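Local atomic coordinates of EscN (Escherichia coli O127:H6, PDB entry 2OBL), a protein that belongs to the ATP synthase alpha/beta family within the P-loop NTPase clan and forms part of a bacterial type III secretion system. Residues I16-G20 against E140-A144; G106-V112 against V131-D135; A10-R14 against N26-L32. The protein carries 1 engineered substitution. All blocks are in the same frame, centred on the assembly; numbering follows the deposited sequence.

Contact 1: I16-G20 against E140-A144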
loop_
_atom_site.group_PDB
_atom_site.type_symbol
_atom_site.label_atom_id
_atom_site.label_comp_id
_atom_site.label_asym_id
_atom_site.label_seq_id
_atom_site.Cartn_x
_atom_site.Cartn_y
_atom_site.Cartn_z
ATOM N N ILE A 16 19.473 3.778 -1.356
ATOM C CA ILE A 16 20.087 2.709 -2.104
ATOM C C ILE A 16 19.550 2.810 -3.523
ATOM O O ILE A 16 18.359 3.085 -3.693
ATOM C CB ILE A 16 19.570 1.375 -1.491
ATOM C CG1 ILE A 16 20.060 1.228 -0.046
ATOM C CG2 ILE A 16 19.917 0.210 -2.335
ATOM C CD1 ILE A 16 21.518 1.220 0.077
ATOM N N ASP A 17 20.389 2.578 -4.534
ATOM C CA ASP A 17 19.916 2.626 -5.930
ATOM C C ASP A 17 19.210 1.349 -6.365
ATOM O O ASP A 17 18.982 0.460 -5.549
ATOM C CB ASP A 17 21.011 3.042 -6.933
ATOM C CG ASP A 17 22.057 1.959 -7.192
ATOM O OD1 ASP A 17 21.872 0.796 -6.794
ATOM O OD2 ASP A 17 23.096 2.289 -7.822
ATOM N N GLY A 18 18.856 1.277 -7.647
ATOM C CA GLY A 18 18.041 0.164 -8.171
ATOM C C GLY A 18 18.698 -1.206 -8.092
ATOM O O GLY A 18 18.015 -2.233 -8.100
ATOM N N ILE A 19 20.026 -1.236 -8.064
ATOM C CA ILE A 19 20.725 -2.507 -7.909
ATOM C C ILE A 19 21.416 -2.616 -6.552
ATOM O O ILE A 19 22.358 -3.403 -6.381
ATOM C CB ILE A 19 21.716 -2.782 -9.066
ATOM C CG1 ILE A 19 22.717 -1.634 -9.219
ATOM C CG2 ILE A 19 20.958 -3.001 -10.366
ATOM C CD1 ILE A 19 23.848 -1.945 -10.202
ATOM N N GLY A 20 20.942 -1.826 -5.590
ATOM C CA GLY A 20 21.321 -1.989 -4.190
ATOM C C GLY A 20 22.529 -1.214 -3.676
ATOM O O GLY A 20 22.907 -1.343 -2.509
ATOM N N GLU A 140 17.597 -0.303 -14.526
ATOM C CA GLU A 140 17.704 0.024 -13.125
ATOM C C GLU A 140 16.333 0.184 -12.460
ATOM O O GLU A 140 16.125 -0.290 -11.357
ATOM C CB GLU A 140 18.545 1.282 -12.928
ATOM C CG GLU A 140 19.224 1.313 -11.588
ATOM C CD GLU A 140 19.845 2.646 -11.290
ATOM O OE1 GLU A 140 20.174 3.377 -12.236
ATOM O OE2 GLU A 140 19.998 2.956 -10.102
ATOM N N ARG A 141 15.406 0.868 -13.126
ATOM C CA ARG A 141 14.050 1.039 -12.580
ATOM C C ARG A 141 13.295 -0.300 -12.435
ATOM O O ARG A 141 12.518 -0.511 -11.479
ATOM C CB ARG A 141 13.253 2.033 -13.424
ATOM C CG ARG A 141 13.738 3.490 -13.278
ATOM C CD ARG A 141 12.932 4.458 -14.153
ATOM N NE ARG A 141 13.478 4.550 -15.509
ATOM C CZ ARG A 141 12.851 4.151 -16.615
ATOM N NH1 ARG A 141 11.620 3.643 -16.567
ATOM N NH2 ARG A 141 13.453 4.285 -17.797
ATOM N N MET A 142 13.511 -1.204 -13.381
ATOM C CA MET A 142 12.942 -2.541 -13.260
ATOM C C MET A 142 13.578 -3.313 -12.102
ATOM O O MET A 142 12.878 -3.944 -11.303
ATOM C CB MET A 142 13.134 -3.318 -14.554
ATOM C CG MET A 142 12.686 -4.762 -14.453
ATOM S SD MET A 142 13.053 -5.630 -15.968
ATOM C CE MET A 142 12.149 -7.156 -15.690
ATOM N N LYS A 143 14.908 -3.273 -12.011
ATOM C CA LYS A 143 15.604 -4.066 -10.988
ATOM C C LYS A 143 15.264 -3.611 -9.572
ATOM O O LYS A 143 15.309 -4.406 -8.621
ATOM C CB LYS A 143 17.127 -4.066 -11.228
ATOM C CG LYS A 143 17.567 -4.985 -12.376
ATOM C CD LYS A 143 19.026 -4.739 -12.775
ATOM C CE LYS A 143 19.503 -5.777 -13.800
ATOM N NZ LYS A 143 21.011 -5.847 -13.852
ATOM N N ALA A 144 14.892 -2.340 -9.425
ATOM C CA ALA A 144 14.574 -1.799 -8.092
ATOM C C ALA A 144 13.507 -2.617 -7.378
ATOM O O ALA A 144 13.567 -2.785 -6.172
ATOM C CB ALA A 144 14.148 -0.329 -8.167
HETATM O O HOH W 1 22.520 3.922 -10.311
#
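This is a loop-on-helix contact: the type I turn D17-G20, directly after strand 15-16, lies against the first turns of helix 138-156, with E140 and G18 carrying the polar part. G18 N donates a hydrogen bond to E140 OE2 (3.2 Å, 159° at the hydrogen), and OE2 accepts it with its anti lone pair, the one away from OE1. E140 reaches the turn because its CG is anti to the backbone N (chi1 -153°) and the chain beyond is extended, so that E140 CG lies against G18 CA (3.8 Å). A CB on G18 would point at the helix and run into the carbonyl oxygen of E140, so glycine suits the place; G18 CA sits 3.9 Å from A144 CB, and G18 O receives a CA-H...O contact from A144 as well as the hydroxyl of T147. A small alanine suits this tight spot. The carboxylates of D17 and E140 are turned 72° apart, with OD2 of D17 3.9 Å from OE2 of E140. Two like charges at this range should repel, but one water donates to both oxygens, and each acid has an arginine of its own, R21 for D17 and R136 for E140. D17 also steadies the turn: its OD1 takes a weak bond of the Asx-turn kind from I19 N, and its O takes the N-H of G20, whose positive phi suits glycine. I19 and K143 run side by side, with I19 CG2 3.5 Å from K143 CD, so that the aliphatic stem of the lysine covers a hydrophobic branch. Helix 138-156 is the connection of a beta-alpha-beta crossover from strand 127-132 to strand 161-167, and such a helix packed along a parallel sheet is characteristic of the P-loop NTPase alpha/beta fold.

Contact 2: G106-V112 against V131-D135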
loop_
_atom_site.group_PDB
_atom_site.type_symbol
_atom_site.label_atom_id
_atom_site.label_comp_id
_atom_site.label_asym_id
_atom_site.label_seq_id
_atom_site.Cartn_x
_atom_site.Cartn_y
_atom_site.Cartn_z
ATOM N N GLY A 106 10.509 5.602 -10.538
ATOM C CA GLY A 106 10.051 6.257 -11.764
ATOM C C GLY A 106 9.552 7.689 -11.667
ATOM O O GLY A 106 9.097 8.254 -12.665
ATOM N N GLU A 107 9.615 8.275 -10.475
ATOM C CA GLU A 107 9.208 9.682 -10.319
ATOM C C GLU A 107 10.424 10.601 -10.399
ATOM O O GLU A 107 11.563 10.137 -10.418
ATOM C CB GLU A 107 8.444 9.919 -9.003
ATOM C CG GLU A 107 7.290 8.956 -8.724
ATOM C CD GLU A 107 6.046 9.217 -9.542
ATOM O OE1 GLU A 107 5.871 10.355 -10.042
ATOM O OE2 GLU A 107 5.225 8.270 -9.682
ATOM N N ARG A 108 10.182 11.906 -10.464
ATOM C CA ARG A 108 11.284 12.868 -10.457
ATOM C C ARG A 108 11.811 13.072 -9.042
ATOM O O ARG A 108 11.107 12.814 -8.068
ATOM C CB ARG A 108 10.832 14.201 -11.045
ATOM C CG ARG A 108 10.626 14.158 -12.544
ATOM C CD ARG A 108 10.113 15.483 -13.064
ATOM N NE ARG A 108 8.857 15.876 -12.429
ATOM C CZ ARG A 108 8.733 16.880 -11.562
ATOM N NH1 ARG A 108 9.797 17.601 -11.219
ATOM N NH2 ARG A 108 7.541 17.165 -11.043
ATOM N N GLY A 109 13.047 13.559 -8.929
ATOM C CA GLY A 109 13.650 13.812 -7.625
ATOM C C GLY A 109 12.778 14.666 -6.722
ATOM O O GLY A 109 12.719 14.462 -5.507
ATOM N N ARG A 110 12.086 15.623 -7.322
ATOM C CA ARG A 110 11.200 16.500 -6.581
ATOM C C ARG A 110 10.149 15.716 -5.791
ATOM O O ARG A 110 9.938 15.969 -4.605
ATOM C CB ARG A 110 10.534 17.482 -7.547
ATOM C CG ARG A 110 9.466 18.324 -6.923
ATOM C CD ARG A 110 8.998 19.390 -7.893
ATOM N NE ARG A 110 8.076 20.310 -7.244
ATOM C CZ ARG A 110 6.774 20.087 -7.103
ATOM N NH1 ARG A 110 6.013 20.987 -6.494
ATOM N NH2 ARG A 110 6.235 18.969 -7.572
ATOM N N GLU A 111 9.501 14.757 -6.451
ATOM C CA GLU A 111 8.469 13.955 -5.809
ATOM C C GLU A 111 9.058 13.021 -4.768
ATOM O O GLU A 111 8.417 12.717 -3.773
ATOM C CB GLU A 111 7.661 13.147 -6.837
ATOM C CG GLU A 111 6.528 13.927 -7.471
ATOM C CD GLU A 111 7.025 15.011 -8.406
ATOM O OE1 GLU A 111 7.613 14.666 -9.448
ATOM O OE2 GLU A 111 6.831 16.208 -8.104
ATOM N N VAL A 112 10.280 12.555 -5.005
ATOM C CA VAL A 112 10.945 11.698 -4.036
ATOM C C VAL A 112 11.206 12.485 -2.759
ATOM O O VAL A 112 10.908 12.033 -1.649
ATOM C CB VAL A 112 12.271 11.132 -4.594
ATOM C CG1 VAL A 112 12.974 10.303 -3.541
ATOM C CG2 VAL A 112 12.004 10.300 -5.846
ATOM N N VAL A 131 15.654 3.788 -4.254
ATOM C CA VAL A 131 15.152 4.897 -5.055
ATOM C C VAL A 131 15.736 4.882 -6.450
ATOM O O VAL A 131 16.965 4.872 -6.627
ATOM C CB VAL A 131 15.484 6.248 -4.390
ATOM C CG1 VAL A 131 15.026 7.421 -5.279
ATOM C CG2 VAL A 131 14.889 6.313 -2.986
ATOM N N THR A 132 14.855 4.880 -7.451
ATOM C CA THR A 132 15.281 4.990 -8.845
ATOM C C THR A 132 14.379 5.964 -9.578
ATOM O O THR A 132 13.232 5.633 -9.907
ATOM C CB THR A 132 15.279 3.623 -9.574
ATOM O OG1 THR A 132 13.987 3.004 -9.462
ATOM C CG2 THR A 132 16.325 2.707 -8.969
ATOM N N THR A 133 14.894 7.161 -9.823
ATOM C CA THR A 133 14.102 8.205 -10.447
ATOM C C THR A 133 13.937 8.012 -11.950
ATOM O O THR A 133 14.558 7.122 -12.553
ATOM C CB THR A 133 14.699 9.582 -10.163
ATOM O OG1 THR A 133 16.058 9.577 -10.593
ATOM C CG2 THR A 133 14.656 9.857 -8.669
ATOM N N SER A 134 13.096 8.853 -12.547
ATOM C CA SER A 134 12.715 8.707 -13.946
ATOM C C SER A 134 13.907 8.779 -14.900
ATOM O O SER A 134 13.870 8.201 -15.985
ATOM C CB SER A 134 11.671 9.764 -14.333
ATOM O OG SER A 134 12.166 11.065 -14.091
ATOM N N ASP A 135 14.963 9.475 -14.491
ATOM C CA ASP A 135 16.123 9.678 -15.366
ATOM C C ASP A 135 16.998 8.438 -15.473
ATOM O O ASP A 135 17.816 8.321 -16.398
ATOM C CB ASP A 135 16.972 10.853 -14.875
ATOM C CG ASP A 135 17.255 10.780 -13.383
ATOM O OD1 ASP A 135 16.289 10.864 -12.594
ATOM O OD2 ASP A 135 18.436 10.652 -12.987
HETATM O O HOH W 2 10.984 7.529 -8.029
#
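The carbonyl oxygen of T132 receives the N-H of G106 at 2.8 Å in a nearly straight bond (176° at the hydrogen), with a water adding a weak second donor. That same water accepts the N-H of E107, so it bridges the two segments. One step on, S134 N donates to E107 O at 2.9 Å, approaching from above the carbonyl plane rather than along a lone pair. The first bond prolongs the parallel pairing of strands 99-105 and 127-132; the second is shifted by one residue as the segments leave the sheet, after G106, whose positive phi suits glycine. G106 O lies 3.4 Å from S134 CB. T133 packs over the E107 carbonyl and the start of helix 109-116: T133 CB is 3.2 Å from E107 O, while its methyl meets V112 CG2 at 3.9 Å, the two side chains crossing at about a right angle. V112 and V131 each hold CG1 anti to the backbone N, which turns these methyls at each other, tip to tip and 3.9 Å apart, and L104 adds to the apolar patch. R108 occupies the N-cap position, its O taking the N-H of V112. E107 points away and forms a salt bridge with R171; its side chain lies near, without touching, what is probably the Walker A P-loop. Loops at the C-terminal ends of parallel strands are where P-loop NTPases typically build their nucleotide site.

Contact 3: A10-R14 against N26-L32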
loop_
_atom_site.group_PDB
_atom_site.type_symbol
_atom_site.label_atom_id
_atom_site.label_comp_id
_atom_site.label_asym_id
_atom_site.label_seq_id
_atom_site.Cartn_x
_atom_site.Cartn_y
_atom_site.Cartn_z
ATOM N N ALA A 10 23.398 -2.983 7.755
ATOM C CA ALA A 10 23.847 -1.604 7.531
ATOM C C ALA A 10 23.034 -0.876 6.463
ATOM O O ALA A 10 23.214 0.332 6.239
ATOM C CB ALA A 10 25.356 -1.559 7.194
ATOM N N LEU A 11 22.126 -1.611 5.823
ATOM C CA LEU A 11 21.244 -1.036 4.825
ATOM C C LEU A 11 20.222 -0.104 5.470
ATOM O O LEU A 11 19.699 0.791 4.815
ATOM C CB LEU A 11 20.520 -2.134 4.030
ATOM C CG LEU A 11 21.310 -2.961 3.016
ATOM C CD1 LEU A 11 20.459 -4.083 2.457
ATOM C CD2 LEU A 11 21.827 -2.079 1.883
ATOM N N LEU A 12 19.926 -0.313 6.750
ATOM C CA LEU A 12 18.907 0.493 7.425
ATOM C C LEU A 12 19.301 1.971 7.518
ATOM O O LEU A 12 20.450 2.306 7.869
ATOM C CB LEU A 12 18.615 -0.043 8.824
ATOM C CG LEU A 12 17.837 -1.347 8.962
ATOM C CD1 LEU A 12 17.559 -1.608 10.435
ATOM C CD2 LEU A 12 16.535 -1.287 8.170
ATOM N N GLY A 13 18.346 2.838 7.199
ATOM C CA GLY A 13 18.539 4.280 7.232
ATOM C C GLY A 13 19.190 4.821 5.974
ATOM O O GLY A 13 19.485 6.011 5.888
ATOM N N ARG A 14 19.394 3.965 4.980
ATOM C CA ARG A 14 20.162 4.360 3.798
ATOM C C ARG A 14 19.363 4.497 2.508
ATOM O O ARG A 14 18.383 3.787 2.292
ATOM C CB ARG A 14 21.325 3.401 3.567
ATOM C CG ARG A 14 22.335 3.412 4.698
ATOM C CD ARG A 14 23.702 2.991 4.213
ATOM N NE ARG A 14 24.750 3.609 5.022
ATOM C CZ ARG A 14 25.508 4.622 4.616
ATOM N NH1 ARG A 14 25.363 5.136 3.391
ATOM N NH2 ARG A 14 26.420 5.115 5.433
ATOM N N ASN A 26 29.384 8.815 1.597
ATOM C CA ASN A 26 30.099 8.762 2.871
ATOM C C ASN A 26 31.558 8.349 2.677
ATOM O O ASN A 26 31.863 7.481 1.863
ATOM C CB ASN A 26 29.434 7.771 3.822
ATOM C CG ASN A 26 28.130 8.292 4.400
ATOM O OD1 ASN A 26 28.120 9.079 5.352
ATOM N ND2 ASN A 26 27.021 7.833 3.843
ATOM N N ILE A 27 32.458 8.942 3.448
ATOM C CA ILE A 27 33.860 8.564 3.348
ATOM C C ILE A 27 34.082 7.154 3.923
ATOM O O ILE A 27 35.010 6.446 3.524
ATOM C CB ILE A 27 34.787 9.614 3.996
ATOM C CG1 ILE A 27 36.248 9.331 3.621
ATOM C CG2 ILE A 27 34.581 9.641 5.494
ATOM C CD1 ILE A 27 37.156 10.542 3.680
ATOM N N VAL A 28 33.230 6.750 4.861
ATOM C CA VAL A 28 33.238 5.375 5.348
ATOM C C VAL A 28 32.033 4.609 4.810
ATOM O O VAL A 28 30.885 4.989 5.038
ATOM C CB VAL A 28 33.282 5.298 6.888
ATOM C CG1 VAL A 28 33.247 3.852 7.351
ATOM C CG2 VAL A 28 34.542 5.984 7.415
ATOM N N ALA A 29 32.309 3.522 4.094
ATOM C CA ALA A 29 31.261 2.762 3.427
ATOM C C ALA A 29 30.527 1.828 4.383
ATOM O O ALA A 29 31.124 1.277 5.308
ATOM C CB ALA A 29 31.842 1.974 2.253
ATOM N N PRO A 30 29.217 1.640 4.159
ATOM C CA PRO A 30 28.505 0.666 4.975
ATOM C C PRO A 30 29.061 -0.744 4.771
ATOM O O PRO A 30 29.551 -1.075 3.689
ATOM C CB PRO A 30 27.053 0.781 4.501
ATOM C CG PRO A 30 27.106 1.510 3.193
ATOM C CD PRO A 30 28.347 2.329 3.191
ATOM N N TYR A 31 29.027 -1.535 5.837
ATOM C CA TYR A 31 29.460 -2.928 5.817
ATOM C C TYR A 31 28.325 -3.817 5.320
ATOM O O TYR A 31 27.310 -3.986 6.006
ATOM C CB TYR A 31 29.871 -3.339 7.228
ATOM C CG TYR A 31 30.346 -4.764 7.386
ATOM C CD1 TYR A 31 31.404 -5.258 6.634
ATOM C CD2 TYR A 31 29.752 -5.608 8.317
ATOM C CE1 TYR A 31 31.848 -6.567 6.794
ATOM C CE2 TYR A 31 30.187 -6.914 8.487
ATOM C CZ TYR A 31 31.236 -7.386 7.723
ATOM O OH TYR A 31 31.667 -8.684 7.891
ATOM N N LEU A 32 28.483 -4.356 4.115
ATOM C CA LEU A 32 27.457 -5.201 3.504
ATOM C C LEU A 32 28.091 -6.509 3.065
ATOM O O LEU A 32 28.453 -6.675 1.901
ATOM C CB LEU A 32 26.816 -4.499 2.311
ATOM C CG LEU A 32 26.136 -3.156 2.590
ATOM C CD1 LEU A 32 25.674 -2.518 1.297
ATOM C CD2 LEU A 32 24.966 -3.316 3.561
HETATM O O HOH W 3 25.687 -4.740 7.947
#
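R14 and P30 cross obliquely, the pyrrolidine ring lying over one face of the guanidinium with P30 CG 3.6 Å from R14 NE and offset toward the rim of the flat group. The arginine gets there with CG anti to its carbonyl carbon (chi1 -63°) and a chain extended as far as NE, so its aliphatic part also runs along the proline, R14 CD being 3.8 Å from P30 CG. Proline suits the place: its rigid, apolar ring sets CB, CG and CD against the face of the guanidinium. N26 comes from the opposite direction and meets the guanidinium at its edge, its amide plane standing 75° from that of the arginine. R14 also has a long, weak ion pair with E24. A second group of side chains lies beyond the proline. A10, too small to keep the loops apart, places its CB 3.3 Å from Y31 O and against the ring of P30, and L11 and L32 cross at about a right angle with L11 CG 3.7 Å from L32 CD2. L11 continues inward onto V128 and I151, linking the loop to the sheet and to helix 138-156, and L32 packs on it. A water links the backbones, accepting from A10 N at 2.9 Å and donating to Y31 O at 2.6 Å. L11 and R14, which meet the other loop, are the first and last residues of a type II turn with glycine, G13, at its third position. The arrangement is a loop-against-loop contact, two surface connections joined beside strand 15-16.

How the contacts relate
Contacts 1 and 2 are partly buried and neighbours in the fold: contact 1 uses helix 138-156 and contact 2 the end of the strand before it, and they meet where I16 O faces V131 N at 2.9 Å, a probable hydrogen bond. Contact 3 is a surface contact, reaching contact 1 through L11 CD2 and I16 CD1, whereas contacts 2 and 3 do not touch, their nearest atoms being about 7 Å apart. The chemistry follows position. Contact 2 rests on backbone bonds at the edge of a parallel sheet and on valine packing, contact 1 on a carboxylate and a water between loop and helix, and contact 3 on a proline over a guanidinium face, apolar side chains and a water-bridged backbone.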